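Local structure of 2-hydroxyisobutanoyl-CoA mutase large subunit (Aquincola tertiaricarbonis, 4R3U) at residues Gln100-Gly105 / Lys115-Gln120; Asn111-Tyr116 / Asp391-Ala396. The protein catalyses, together with the small cobalamin-binding subunit HcmB, the isomerization of 2-hydroxyisobutanoyl-CoA and (3S)-3-hydroxybutanoyl-CoA. One frame throughout, in Å; residues are numbered along the deposited sequence.

Overall arrangement
From the N terminus, the chain enters the TIM barrel along strand 97-102 and turns directly into helix 107-119. Contact 1 closes this short loop, laying the end of the helix on the strand that precedes it, before the chain goes on to strand 125-128. Contact 2 starts inside that loop, on the same helix, sharing Lys115 and Tyr116 with contact 1, and closes a far longer loop that runs through most of the barrel to helix 390-405. The loops overlap without either enclosing the other. That helix follows strand 375-377, which lies beside strand 97-102, so the first and last strands are neighbours and their helices pack together outside. The two contacts meet where Leu117 and Gln100 touch Met393.

Contact 1 of 2, residues Gln100-Gly105 / Lys115-Gln120. With 5AD (5'-deoxyadenosine), chain G.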
loop_
_atom_site.group_PDB
_atom_site.type_symbol
_atom_site.label_atom_id
_atom_site.label_comp_id
_atom_site.label_asym_id
_atom_site.label_seq_id
_atom_site.Cartn_x
_atom_site.Cartn_y
_atom_site.Cartn_z
ATOM N N GLN A 100 2.239 5.458 17.435
ATOM C CA GLN A 100 3.578 5.664 16.905
ATOM C C GLN A 100 4.634 5.831 17.994
ATOM O O GLN A 100 4.438 6.611 18.940
ATOM C CB GLN A 100 3.594 6.888 15.970
ATOM C CG GLN A 100 2.729 6.749 14.736
ATOM C CD GLN A 100 3.129 5.614 13.841
ATOM O OE1 GLN A 100 2.396 4.640 13.686
ATOM N NE2 GLN A 100 4.283 5.727 13.209
ATOM N N ILE A 101 5.782 5.142 17.826
ATOM C CA ILE A 101 6.918 5.228 18.759
ATOM C C ILE A 101 7.505 6.644 18.696
ATOM O O ILE A 101 7.649 7.219 17.614
ATOM C CB ILE A 101 8.038 4.184 18.448
ATOM C CG1 ILE A 101 7.599 2.728 18.535
ATOM C CG2 ILE A 101 9.253 4.450 19.257
ATOM C CD1 ILE A 101 8.292 1.876 17.454
ATOM N N ALA A 102 7.856 7.177 19.863
ATOM C CA ALA A 102 8.503 8.473 20.056
ATOM C C ALA A 102 9.541 8.282 21.179
ATOM O O ALA A 102 9.239 7.657 22.205
ATOM C CB ALA A 102 7.475 9.533 20.454
ATOM N N GLY A 103 10.751 8.795 20.960
ATOM C CA GLY A 103 11.794 8.698 21.963
ATOM C C GLY A 103 13.114 9.253 21.502
ATOM O O GLY A 103 13.684 8.771 20.529
ATOM N N PHE A 104 13.594 10.290 22.197
ATOM C CA PHE A 104 14.880 10.968 21.998
ATOM C C PHE A 104 15.057 12.055 23.042
ATOM O O PHE A 104 14.072 12.604 23.545
ATOM C CB PHE A 104 15.071 11.529 20.577
ATOM C CG PHE A 104 14.033 12.523 20.113
ATOM C CD1 PHE A 104 12.900 12.098 19.427
ATOM C CD2 PHE A 104 14.215 13.889 20.309
ATOM C CE1 PHE A 104 11.939 13.015 19.008
ATOM C CE2 PHE A 104 13.272 14.805 19.860
ATOM C CZ PHE A 104 12.138 14.364 19.219
ATOM N N GLY A 105 16.311 12.341 23.344
ATOM C CA GLY A 105 16.721 13.373 24.279
ATOM C C GLY A 105 16.161 13.169 25.660
ATOM O O GLY A 105 16.149 12.044 26.176
ATOM N N LYS A 115 2.988 15.365 21.418
ATOM C CA LYS A 115 2.053 16.444 21.061
ATOM C C LYS A 115 1.908 16.598 19.560
ATOM O O LYS A 115 0.775 16.678 19.080
ATOM C CB LYS A 115 2.406 17.745 21.790
ATOM C CG LYS A 115 2.250 17.577 23.300
ATOM C CD LYS A 115 2.799 18.724 24.109
ATOM C CE LYS A 115 2.332 18.645 25.542
ATOM N NZ LYS A 115 3.184 19.483 26.436
ATOM N N TYR A 116 3.030 16.535 18.809
ATOM C CA TYR A 116 3.027 16.572 17.349
ATOM C C TYR A 116 2.226 15.383 16.785
ATOM O O TYR A 116 1.365 15.562 15.907
ATOM C CB TYR A 116 4.460 16.526 16.796
ATOM C CG TYR A 116 4.488 16.373 15.298
ATOM C CD1 TYR A 116 4.280 17.469 14.462
ATOM C CD2 TYR A 116 4.638 15.115 14.708
ATOM C CE1 TYR A 116 4.261 17.326 13.072
ATOM C CE2 TYR A 116 4.592 14.956 13.322
ATOM C CZ TYR A 116 4.426 16.070 12.509
ATOM O OH TYR A 116 4.424 15.937 11.147
ATOM N N LEU A 117 2.563 14.161 17.261
ATOM C CA LEU A 117 1.948 12.890 16.863
ATOM C C LEU A 117 0.460 12.888 17.156
ATOM O O LEU A 117 -0.317 12.451 16.305
ATOM C CB LEU A 117 2.665 11.695 17.550
ATOM C CG LEU A 117 4.116 11.426 17.126
ATOM C CD1 LEU A 117 4.749 10.400 18.009
ATOM C CD2 LEU A 117 4.206 11.021 15.650
ATOM N N ILE A 118 0.050 13.407 18.338
ATOM C CA ILE A 118 -1.367 13.567 18.704
ATOM C C ILE A 118 -2.071 14.543 17.738
ATOM O O ILE A 118 -3.137 14.230 17.224
ATOM C CB ILE A 118 -1.543 13.914 20.219
ATOM C CG1 ILE A 118 -1.129 12.671 21.070
ATOM C CG2 ILE A 118 -2.988 14.379 20.541
ATOM C CD1 ILE A 118 -0.868 12.884 22.548
ATOM N N ALA A 119 -1.461 15.679 17.450
ATOM C CA ALA A 119 -2.006 16.670 16.509
ATOM C C ALA A 119 -2.171 16.063 15.098
ATOM O O ALA A 119 -3.068 16.475 14.378
ATOM C CB ALA A 119 -1.091 17.886 16.449
ATOM N N GLN A 120 -1.286 15.107 14.708
ATOM C CA GLN A 120 -1.336 14.398 13.425
ATOM C C GLN A 120 -2.325 13.223 13.379
ATOM O O GLN A 120 -2.534 12.648 12.311
ATOM C CB GLN A 120 0.057 13.977 12.937
ATOM C CG GLN A 120 1.025 15.131 12.638
ATOM C CD GLN A 120 0.448 16.368 11.978
ATOM O OE1 GLN A 120 -0.359 16.332 11.060
ATOM N NE2 GLN A 120 0.867 17.492 12.436
HETATM N N1 5AD G . 11.516 7.039 17.623
HETATM C C2 5AD G . 10.710 6.354 16.716
HETATM N N3 5AD G . 11.028 5.010 16.395
HETATM C C4 5AD G . 12.046 4.400 17.039
HETATM N N9 5AD G . 12.566 3.174 16.946
HETATM C C8 5AD G . 13.513 3.067 17.882
HETATM N N7 5AD G . 13.656 4.228 18.499
HETATM C C5 5AD G . 12.736 5.058 17.996
HETATM C C6 5AD G . 12.458 6.340 18.277
HETATM N N6 5AD G . 13.239 6.906 19.182
HETATM C "C1'" 5AD G . 12.058 1.968 16.270
HETATM C "C2'" 5AD G . 12.103 1.976 14.782
HETATM C "C3'" 5AD G . 12.335 0.506 14.476
HETATM C "C4'" 5AD G . 12.436 -0.205 15.827
HETATM C "C5'" 5AD G . 13.586 -1.204 15.800
HETATM O "O4'" 5AD G . 12.841 0.836 16.680
HETATM O "O2'" 5AD G . 10.809 2.347 14.285
HETATM O "O3'" 5AD G . 11.233 0.004 13.697
#
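In the beta-alpha-beta unit that opens the TIM barrel, Leu117 of helix 107-119 packs on Gln100 and Ala102 of strand 97-102. The leucine spreads its two methyls along one side of the strand. CD1 rests 3.8 Å from Ala102 CB and also reaches the carbonyl oxygen of Gln100, whereas CD2 comes 4.2 Å from Gln100 CB. The rest of Gln100 bends off at chi2 (-61°), carrying its amide away from the leucine to the backbone oxygen of Thr378. Between these two residues, Ile101 turns its side chain to the other side of the strand, where 5'-deoxyadenosine is bound. Its CG2, anti to the backbone N, stands above the plane of the adenine, 3.4 Å from N3 of the ligand, and CD1 lies 3.9 Å from the ribose C1'. Farther along, Gly103 O faces the adenine N6; the modelled separation is too short to be taken literally, but the pairing fits recognition of the amino group by the backbone. No hydrogen bond links the two segments; their contact rests on van der Waals packing of the leucine methyls. Gln100 and Ala102 thus serve the leucine, Ile101 the adenine with hydrocarbon, and Gly103 O its amino group.

Contact 2 of 2, residues Asn111-Tyr116 / Asp391-Ala396; sequences NKRFKY and DAMKMA
Helices 111-116 and 391-396 run in roughly the same direction, inclined by 36° with their axes 11.6 Å apart at closest approach, and Tyr116 and Arg113 bridge the gap to Lys394 and Met393. With CG anti to the backbone N (chi1 172°), the Tyr116 ring reaches straight out toward the second helix. Its hydroxyl presses into the aliphatic part of Lys394, 3.3 Å from CG and 3.4 Å from CE. The lysine bends at chi3 (-49°), which brings CE back round the oxygen, and the two side chains cross at about a right angle. A weak hydrogen bond joins the same hydroxyl to Glu390 O, in the first turn of helix 390-405. These are neighbouring outer helices of the TIM barrel, behind the adjacent strands 97-102 and 375-377. On the more buried side, Arg113 NH2 lies 3.9 Å from Met393 CG, the two chains again crossing nearly perpendicularly; that nitrogen is hydrogen-bonded to Pro388 O, just ahead of the second helix. The rest of Met393 turns away from the arginine and puts its sulfur SD 3.2 Å from Gln100 NE2 of the strand beneath. At the far end of its side chain, Lys394 NZ makes a salt bridge with Glu485 of the second subunit, another copy of this protein, and a long one, 3.9 Å, to Asp391 OD1.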
loop_
_atom_site.group_PDB
_atom_site.type_symbol
_atom_site.label_atom_id
_atom_site.label_comp_id
_atom_site.label_asym_id
_atom_site.label_seq_id
_atom_site.Cartn_x
_atom_site.Cartn_y
_atom_site.Cartn_z
ATOM N N ASN A 111 8.190 14.648 24.789
ATOM C CA ASN A 111 6.870 15.227 25.074
ATOM C C ASN A 111 6.387 16.101 23.897
ATOM O O ASN A 111 5.208 16.059 23.559
ATOM C CB ASN A 111 6.907 16.052 26.366
ATOM C CG ASN A 111 5.614 16.726 26.710
ATOM O OD1 ASN A 111 5.446 17.923 26.479
ATOM N ND2 ASN A 111 4.669 15.974 27.263
ATOM N N LYS A 112 7.305 16.882 23.279
ATOM C CA LYS A 112 7.046 17.733 22.118
ATOM C C LYS A 112 6.587 16.838 20.929
ATOM O O LYS A 112 5.579 17.152 20.275
ATOM C CB LYS A 112 8.307 18.566 21.776
ATOM C CG LYS A 112 8.148 19.534 20.584
ATOM C CD LYS A 112 9.488 19.953 19.971
ATOM C CE LYS A 112 9.837 19.276 18.642
ATOM N NZ LYS A 112 10.707 18.069 18.787
ATOM N N ARG A 113 7.299 15.705 20.693
ATOM C CA ARG A 113 6.946 14.712 19.659
ATOM C C ARG A 113 5.586 14.037 19.946
ATOM O O ARG A 113 4.825 13.853 19.005
ATOM C CB ARG A 113 8.054 13.654 19.476
ATOM C CG ARG A 113 7.843 12.680 18.301
ATOM C CD ARG A 113 7.768 13.342 16.925
ATOM N NE ARG A 113 9.089 13.790 16.510
ATOM C CZ ARG A 113 9.909 13.073 15.757
ATOM N NH1 ARG A 113 11.110 13.528 15.465
ATOM N NH2 ARG A 113 9.563 11.854 15.361
ATOM N N PHE A 114 5.261 13.701 21.237
ATOM C CA PHE A 114 3.940 13.147 21.608
ATOM C C PHE A 114 2.847 14.073 21.099
ATOM O O PHE A 114 1.921 13.629 20.422
ATOM C CB PHE A 114 3.772 12.980 23.135
ATOM C CG PHE A 114 4.532 11.843 23.771
ATOM C CD1 PHE A 114 5.065 10.811 22.995
ATOM C CD2 PHE A 114 4.740 11.811 25.149
ATOM C CE1 PHE A 114 5.775 9.760 23.594
ATOM C CE2 PHE A 114 5.405 10.737 25.745
ATOM C CZ PHE A 114 5.935 9.728 24.962
ATOM N N LYS A 115 2.988 15.365 21.418
ATOM C CA LYS A 115 2.053 16.444 21.061
ATOM C C LYS A 115 1.908 16.598 19.560
ATOM O O LYS A 115 0.775 16.678 19.080
ATOM C CB LYS A 115 2.406 17.745 21.790
ATOM C CG LYS A 115 2.250 17.577 23.300
ATOM C CD LYS A 115 2.799 18.724 24.109
ATOM C CE LYS A 115 2.332 18.645 25.542
ATOM N NZ LYS A 115 3.184 19.483 26.436
ATOM N N TYR A 116 3.030 16.535 18.809
ATOM C CA TYR A 116 3.027 16.572 17.349
ATOM C C TYR A 116 2.226 15.383 16.785
ATOM O O TYR A 116 1.365 15.562 15.907
ATOM C CB TYR A 116 4.460 16.526 16.796
ATOM C CG TYR A 116 4.488 16.373 15.298
ATOM C CD1 TYR A 116 4.280 17.469 14.462
ATOM C CD2 TYR A 116 4.638 15.115 14.708
ATOM C CE1 TYR A 116 4.261 17.326 13.072
ATOM C CE2 TYR A 116 4.592 14.956 13.322
ATOM C CZ TYR A 116 4.426 16.070 12.509
ATOM O OH TYR A 116 4.424 15.937 11.147
ATOM N N ASP A 391 7.894 14.438 9.577
ATOM C CA ASP A 391 7.303 14.126 8.260
ATOM C C ASP A 391 7.138 12.634 8.001
ATOM O O ASP A 391 6.126 12.226 7.465
ATOM C CB ASP A 391 8.104 14.769 7.109
ATOM C CG ASP A 391 7.984 16.271 6.936
ATOM O OD1 ASP A 391 6.979 16.854 7.423
ATOM O OD2 ASP A 391 8.861 16.863 6.250
ATOM N N ALA A 392 8.140 11.837 8.375
ATOM C CA ALA A 392 8.164 10.388 8.237
ATOM C C ALA A 392 7.056 9.765 9.106
ATOM O O ALA A 392 6.311 8.912 8.620
ATOM C CB ALA A 392 9.526 9.857 8.638
ATOM N N MET A 393 6.906 10.232 10.357
ATOM C CA MET A 393 5.849 9.784 11.257
ATOM C C MET A 393 4.492 10.201 10.789
ATOM O O MET A 393 3.566 9.394 10.828
ATOM C CB MET A 393 6.119 10.187 12.715
ATOM C CG MET A 393 7.234 9.366 13.377
ATOM S SD MET A 393 6.887 7.576 13.559
ATOM C CE MET A 393 7.579 6.897 12.028
ATOM N N LYS A 394 4.373 11.429 10.264
ATOM C CA LYS A 394 3.137 11.985 9.683
ATOM C C LYS A 394 2.666 11.073 8.539
ATOM O O LYS A 394 1.501 10.681 8.522
ATOM C CB LYS A 394 3.398 13.394 9.181
ATOM C CG LYS A 394 2.186 14.320 9.272
ATOM C CD LYS A 394 2.139 15.417 8.202
ATOM C CE LYS A 394 3.372 16.237 7.962
ATOM N NZ LYS A 394 3.141 17.258 6.904
ATOM N N MET A 395 3.598 10.650 7.636
ATOM C CA MET A 395 3.304 9.763 6.501
ATOM C C MET A 395 2.833 8.387 6.986
ATOM O O MET A 395 1.879 7.821 6.409
ATOM C CB MET A 395 4.498 9.667 5.568
ATOM C CG MET A 395 4.299 8.709 4.361
ATOM S SD MET A 395 2.962 9.167 3.234
ATOM C CE MET A 395 3.547 10.777 2.625
ATOM N N ALA A 396 3.451 7.879 8.086
ATOM C CA ALA A 396 3.097 6.612 8.711
ATOM C C ALA A 396 1.689 6.672 9.270
ATOM O O ALA A 396 0.950 5.708 9.126
ATOM C CB ALA A 396 4.099 6.266 9.788
#